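Local coordinates for protein fiber (Human adenovirus 35, PDB 2QLK) that forms the trimeric knob at the tip of the viral fibre and attaches the virus to host cells, with binding sites for the receptor CD46, at residues 149-153 / 154-158; 129-132 / 133-136; 71-74 / 75-78. All coordinates share one frame; numbering follows the deposited sequence.

Contact 1 (149-153 / 154-158); sequences YMTSY and DRSLF
The closed end of the beta hairpin made by strands 142-150 and 157-166 of the knob brings Tyr149 and Met150 against Phe158 and Leu157. Tyr149 and Phe158 are the last hydrogen-bonded antiparallel pair: Tyr149 N gives to Phe158 O at 2.9 Å, and Phe158 N gives back to Tyr149 O. Met150 and Leu157, the non-hydrogen-bonded pair that follows, put their side chains on the other face of the sheet, where Met150 CB meets Leu157 CD2 at 3.8 Å and His144 of a second subunit packs on both. Thr151 N donates to Ser156 O, N-H...O angle 166°, and carries the backbone pairing one bond past the strand ends. Arg155 NH2 bonds to Thr135 O of that second subunit; Glu192 takes Tyr149 OH and Ser152 OG. A chi1 of 78° sets Thr151 OG1 between its backbone N and carbonyl carbon, towards Asp154, and leaves CG2 3.4 Å from Phe158 CE1. Inside the turn, three donors grip Asp154 OD1. Ser156 N closes an Asx turn, 2.8 Å from Asp154 OD1. Ser156 OG meets Asp154 OD1 on the syn side at 2.6 Å. Thr151 OG1 reaches Asp154 OD1 at 2.8 Å, 52° out of the carboxylate plane.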
# COMPACT_ATOMS: atom_id res chain seq x y z
N TYR A 149 -12.96 -8.08 -5.40
CA TYR A 149 -14.08 -8.02 -6.32
C TYR A 149 -15.32 -7.96 -5.43
O TYR A 149 -15.49 -8.77 -4.52
CB TYR A 149 -14.18 -9.27 -7.19
CG TYR A 149 -15.41 -9.25 -8.05
CD1 TYR A 149 -15.56 -8.28 -9.04
CD2 TYR A 149 -16.47 -10.14 -7.84
CE1 TYR A 149 -16.71 -8.19 -9.80
CE2 TYR A 149 -17.65 -10.06 -8.61
CZ TYR A 149 -17.76 -9.08 -9.59
OH TYR A 149 -18.88 -8.97 -10.40
N MET A 150 -16.19 -7.00 -5.71
CA MET A 150 -17.44 -6.79 -5.00
C MET A 150 -18.57 -7.40 -5.87
O MET A 150 -18.78 -6.98 -7.02
CB MET A 150 -17.65 -5.28 -4.81
CG MET A 150 -18.85 -4.86 -4.00
SD MET A 150 -18.68 -3.11 -3.51
CE MET A 150 -18.37 -3.31 -1.80
N THR A 151 -19.27 -8.40 -5.34
CA THR A 151 -20.34 -9.05 -6.12
C THR A 151 -21.48 -8.10 -6.37
O THR A 151 -21.76 -7.20 -5.57
CB THR A 151 -20.90 -10.29 -5.42
OG1 THR A 151 -21.81 -9.89 -4.39
CG2 THR A 151 -19.77 -11.09 -4.81
N SER A 152 -22.14 -8.31 -7.50
CA SER A 152 -23.24 -7.48 -7.94
C SER A 152 -24.53 -7.68 -7.16
O SER A 152 -25.40 -6.82 -7.20
CB SER A 152 -23.52 -7.77 -9.41
OG SER A 152 -23.99 -9.11 -9.55
N TYR A 153 -24.68 -8.79 -6.46
CA TYR A 153 -25.93 -9.01 -5.73
C TYR A 153 -25.92 -8.62 -4.25
O TYR A 153 -26.62 -7.69 -3.85
CB TYR A 153 -26.39 -10.47 -5.89
CG TYR A 153 -25.32 -11.53 -5.74
CD1 TYR A 153 -24.70 -11.76 -4.52
CD2 TYR A 153 -24.94 -12.32 -6.83
CE1 TYR A 153 -23.74 -12.75 -4.38
CE2 TYR A 153 -23.98 -13.31 -6.69
CZ TYR A 153 -23.38 -13.52 -5.46
OH TYR A 153 -22.44 -14.52 -5.30
N ASP A 154 -25.14 -9.32 -3.44
CA ASP A 154 -25.08 -9.03 -2.01
C ASP A 154 -23.89 -8.16 -1.67
O ASP A 154 -23.60 -7.94 -0.50
CB ASP A 154 -25.01 -10.33 -1.20
CG ASP A 154 -23.83 -11.21 -1.58
OD1 ASP A 154 -22.74 -10.68 -1.87
OD2 ASP A 154 -23.99 -12.44 -1.58
N ARG A 155 -23.19 -7.69 -2.71
CA ARG A 155 -22.03 -6.82 -2.54
C ARG A 155 -20.95 -7.38 -1.64
O ARG A 155 -20.27 -6.63 -0.95
CB ARG A 155 -22.44 -5.44 -2.00
CG ARG A 155 -23.27 -4.57 -2.94
CD ARG A 155 -22.60 -4.30 -4.28
NE ARG A 155 -23.35 -3.29 -5.04
CZ ARG A 155 -23.11 -2.94 -6.30
NH1 ARG A 155 -22.13 -3.53 -6.99
NH2 ARG A 155 -23.85 -2.00 -6.88
N SER A 156 -20.79 -8.69 -1.63
CA SER A 156 -19.74 -9.26 -0.81
C SER A 156 -18.41 -9.16 -1.56
O SER A 156 -18.37 -9.01 -2.78
CB SER A 156 -20.07 -10.70 -0.44
OG SER A 156 -20.27 -11.51 -1.58
N LEU A 157 -17.33 -9.23 -0.79
CA LEU A 157 -15.99 -9.13 -1.32
C LEU A 157 -15.27 -10.44 -1.51
O LEU A 157 -15.20 -11.28 -0.61
CB LEU A 157 -15.13 -8.25 -0.42
CG LEU A 157 -15.54 -6.78 -0.32
CD1 LEU A 157 -14.55 -6.02 0.56
CD2 LEU A 157 -15.58 -6.19 -1.72
N PHE A 158 -14.76 -10.62 -2.71
CA PHE A 158 -13.98 -11.82 -2.98
C PHE A 158 -12.54 -11.35 -3.15
O PHE A 158 -12.27 -10.45 -3.95
CB PHE A 158 -14.46 -12.51 -4.26
CG PHE A 158 -15.65 -13.41 -4.06
CD1 PHE A 158 -16.90 -12.89 -3.75
CD2 PHE A 158 -15.52 -14.80 -4.21
CE1 PHE A 158 -18.02 -13.72 -3.61
CE2 PHE A 158 -16.63 -15.65 -4.07
CZ PHE A 158 -17.88 -15.11 -3.77

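Contact 2 (129-132 / 133-136); sequences AYPF and NTTT
Pro131 and Phe132 meet Thr134 at a bend in the long loop between strands 106-107 and 142-150 of the knob. The polar part centres on the Thr134 hydroxyl. With chi1 at 50°, OG1 sits between its own backbone N and carbonyl carbon and faces back along the chain, 3.0 Å from Phe132 O and 3.3 Å from Pro131 O. One hydroxyl proton cannot serve both Phe132 O and Arg137 O, which is the stronger partner, so a bond to Phe132 O is at most a possibility. The backbone adds little: Thr134 N is 2.8 Å from Phe132 O, but the angle is too poor for a hydrogen bond. At the bend Asn133 takes left-handed backbone angles, phi 27° and psi 56°. Van der Waals contact between side chains is slight: Pro131 CG lies 3.7 Å from Thr134 OG1, the two side chains crossing at about a right angle. The Phe132 ring packs on Asn167 and Met170. Tyr130 touches Tyr207 of strand 203-208, its OH bonded to Ile208 N and to Tyr61 OH of a third subunit, so this loop, on its way from strand 106-107 to strand 142-150, lies against strand 203-208 and a neighbouring subunit.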
# COMPACT_ATOMS: atom_id res chain seq x y z
N ALA A 129 17.42 -3.18 -10.54
CA ALA A 129 16.63 -3.72 -9.45
C ALA A 129 15.86 -4.92 -9.98
O ALA A 129 15.81 -5.96 -9.33
CB ALA A 129 15.68 -2.66 -8.93
N TYR A 130 15.29 -4.80 -11.19
CA TYR A 130 14.51 -5.90 -11.77
C TYR A 130 15.12 -6.34 -13.10
O TYR A 130 14.71 -5.90 -14.18
CB TYR A 130 13.06 -5.44 -11.96
CG TYR A 130 12.59 -4.63 -10.77
CD1 TYR A 130 12.47 -5.20 -9.49
CD2 TYR A 130 12.30 -3.27 -10.90
CE1 TYR A 130 12.09 -4.43 -8.37
CE2 TYR A 130 11.93 -2.50 -9.81
CZ TYR A 130 11.83 -3.08 -8.55
OH TYR A 130 11.49 -2.29 -7.49
N PRO A 131 16.13 -7.23 -13.03
CA PRO A 131 16.84 -7.73 -14.21
C PRO A 131 16.07 -8.70 -15.10
O PRO A 131 15.19 -9.42 -14.65
CB PRO A 131 18.09 -8.38 -13.60
CG PRO A 131 17.56 -8.93 -12.30
CD PRO A 131 16.70 -7.79 -11.79
N PHE A 132 16.44 -8.70 -16.38
CA PHE A 132 15.85 -9.58 -17.39
C PHE A 132 16.51 -10.95 -17.38
O PHE A 132 17.41 -11.21 -16.58
CB PHE A 132 16.02 -8.96 -18.78
CG PHE A 132 14.89 -8.08 -19.20
CD1 PHE A 132 13.65 -8.63 -19.51
CD2 PHE A 132 15.06 -6.72 -19.31
CE1 PHE A 132 12.60 -7.82 -19.92
CE2 PHE A 132 14.01 -5.89 -19.73
CZ PHE A 132 12.78 -6.44 -20.04
N ASN A 133 16.07 -11.82 -18.28
CA ASN A 133 16.62 -13.17 -18.44
C ASN A 133 17.25 -13.78 -17.19
O ASN A 133 18.41 -14.19 -17.21
CB ASN A 133 17.66 -13.17 -19.57
CG ASN A 133 17.03 -13.04 -20.95
OD1 ASN A 133 16.37 -13.96 -21.43
ND2 ASN A 133 17.22 -11.88 -21.58
N THR A 134 16.48 -13.84 -16.10
CA THR A 134 16.97 -14.42 -14.84
C THR A 134 15.88 -15.08 -14.02
O THR A 134 14.95 -14.42 -13.55
CB THR A 134 17.64 -13.35 -13.94
OG1 THR A 134 16.77 -12.21 -13.82
CG2 THR A 134 18.99 -12.91 -14.50
N THR A 135 15.98 -16.40 -13.85
CA THR A 135 15.02 -17.13 -13.04
C THR A 135 15.71 -17.37 -11.70
O THR A 135 15.07 -17.63 -10.68
CB THR A 135 14.64 -18.49 -13.66
OG1 THR A 135 14.11 -18.28 -14.98
CG2 THR A 135 13.58 -19.19 -12.81
N THR A 136 17.04 -17.28 -11.72
CA THR A 136 17.86 -17.44 -10.53
C THR A 136 17.57 -16.18 -9.72
O THR A 136 17.68 -16.16 -8.49
CB THR A 136 19.37 -17.47 -10.87
OG1 THR A 136 19.63 -18.50 -11.83
CG2 THR A 136 20.20 -17.73 -9.62

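Contact 3 (71-74 / 75-78); sequences VNQM and FTQK
Gln73 and Thr76 meet across a beta turn, close to type I, over 73-76 in the loop that leads from strand 57-66 into strand 79-88 of the knob. The main acceptor is Gln73 O, which takes two donors from one residue. Thr76 OG1 lies in the carbonyl plane at 2.7 Å from Gln73 O, with a C=O...O angle of 159°. Thr76 N gives a longer bond of 3.1 Å to the same Gln73 O, from 55° above that plane. The chi1 of 55° places Thr76 OG1 between its own N and carbonyl carbon, where it can reach the carbonyl that N already holds. In the overlapping turn 71-74, Met74 N gives to Val71 O at 2.9 Å. Other polar groups tie the loop to its surroundings: Asn72 OD1 accepts from Leu198 N, Asn72 ND2 bonds weakly to Gly66 O, and Gln77 NE2 gives to Thr79 O. Asn72 bonds through its backbone to Ala196, and Phe75 to Glu192. Met74 packs on Ile82 of strand 79-88, while the buried Phe75 touches Ala80 and Pro191, its ring edge-to-face with Tyr149. Between neighbours the touch is looser, Met74 CB being 4.3 Å from Phe75 CD1. The Gln73 chain runs past the threonine, with Gln73 CG 4.0 Å from the methyl Thr76 CG2.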
# COMPACT_ATOMS: atom_id res chain seq x y z
N VAL A 71 -15.79 -11.23 -20.85
CA VAL A 71 -15.04 -10.81 -19.69
C VAL A 71 -15.99 -10.80 -18.48
O VAL A 71 -15.72 -11.42 -17.44
CB VAL A 71 -14.42 -9.41 -19.91
CG1 VAL A 71 -13.81 -8.89 -18.61
CG2 VAL A 71 -13.35 -9.49 -21.01
N ASN A 72 -17.14 -10.15 -18.63
CA ASN A 72 -18.06 -10.03 -17.51
C ASN A 72 -18.83 -11.29 -17.13
O ASN A 72 -19.87 -11.23 -16.46
CB ASN A 72 -18.99 -8.84 -17.76
CG ASN A 72 -18.21 -7.55 -17.90
OD1 ASN A 72 -17.21 -7.34 -17.20
ND2 ASN A 72 -18.64 -6.68 -18.80
N GLN A 73 -18.28 -12.43 -17.51
CA GLN A 73 -18.88 -13.72 -17.20
C GLN A 73 -17.79 -14.60 -16.55
O GLN A 73 -18.07 -15.69 -16.05
CB GLN A 73 -19.40 -14.37 -18.49
CG GLN A 73 -20.25 -15.61 -18.29
CD GLN A 73 -21.18 -15.88 -19.47
OE1 GLN A 73 -20.75 -15.86 -20.62
NE2 GLN A 73 -22.45 -16.14 -19.18
N MET A 74 -16.56 -14.10 -16.56
CA MET A 74 -15.46 -14.87 -15.96
C MET A 74 -15.69 -15.16 -14.48
O MET A 74 -15.22 -16.18 -13.95
CB MET A 74 -14.13 -14.13 -16.15
CG MET A 74 -13.68 -14.07 -17.60
SD MET A 74 -12.07 -13.27 -17.79
CE MET A 74 -11.01 -14.55 -16.96
N PHE A 75 -16.41 -14.28 -13.80
CA PHE A 75 -16.66 -14.48 -12.38
C PHE A 75 -17.89 -15.33 -12.06
O PHE A 75 -18.43 -15.24 -10.96
CB PHE A 75 -16.67 -13.13 -11.64
CG PHE A 75 -15.28 -12.49 -11.51
CD1 PHE A 75 -14.14 -13.17 -11.94
CD2 PHE A 75 -15.12 -11.21 -10.95
CE1 PHE A 75 -12.84 -12.59 -11.80
CE2 PHE A 75 -13.83 -10.62 -10.81
CZ PHE A 75 -12.70 -11.31 -11.24
N THR A 76 -18.35 -16.14 -13.03
CA THR A 76 -19.46 -17.07 -12.78
C THR A 76 -18.80 -18.42 -12.40
O THR A 76 -19.47 -19.39 -12.02
CB THR A 76 -20.36 -17.30 -14.02
OG1 THR A 76 -19.56 -17.72 -15.12
CG2 THR A 76 -21.12 -16.02 -14.38
N GLN A 77 -17.48 -18.48 -12.52
CA GLN A 77 -16.73 -19.69 -12.18
C GLN A 77 -15.94 -19.42 -10.90
O GLN A 77 -15.57 -18.28 -10.62
CB GLN A 77 -15.78 -20.04 -13.32
CG GLN A 77 -14.88 -18.89 -13.72
CD GLN A 77 -14.52 -18.91 -15.20
OE1 GLN A 77 -15.37 -19.17 -16.05
NE2 GLN A 77 -13.26 -18.61 -15.51
N LYS A 78 -15.66 -20.46 -10.13
CA LYS A 78 -14.93 -20.31 -8.87
C LYS A 78 -13.46 -19.96 -9.08
O LYS A 78 -12.78 -19.50 -8.15
CB LYS A 78 -15.04 -21.59 -8.05
CG LYS A 78 -14.65 -22.85 -8.83
CD LYS A 78 -14.48 -24.05 -7.91
CE LYS A 78 -13.24 -23.92 -7.02
NZ LYS A 78 -13.05 -25.10 -6.13

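All three are surface contacts of one knob domain, but contacts 1 and 3 include buried side chains (Tyr149, Thr151, Phe75), while no touching residue of contact 2 is buried. Contacts 1 and 3 lie on the same side of the chain's centre, their centres about 13 Å apart; they share the Tyr149-Phe75 ring contact, and Glu192 bonds to residues of both. Contact 2 is on the opposite side from contact 1, about 37 Å between centres. Within a chain these two do not touch, yet the trimer joins them through Arg155 and Thr135. Contact 1 closes a hairpin with paired backbone bonds and a carboxylate, contact 3 turns about one twice-bonded carbonyl, and contact 2 has at most one hydroxyl bond, for which Arg137 O competes.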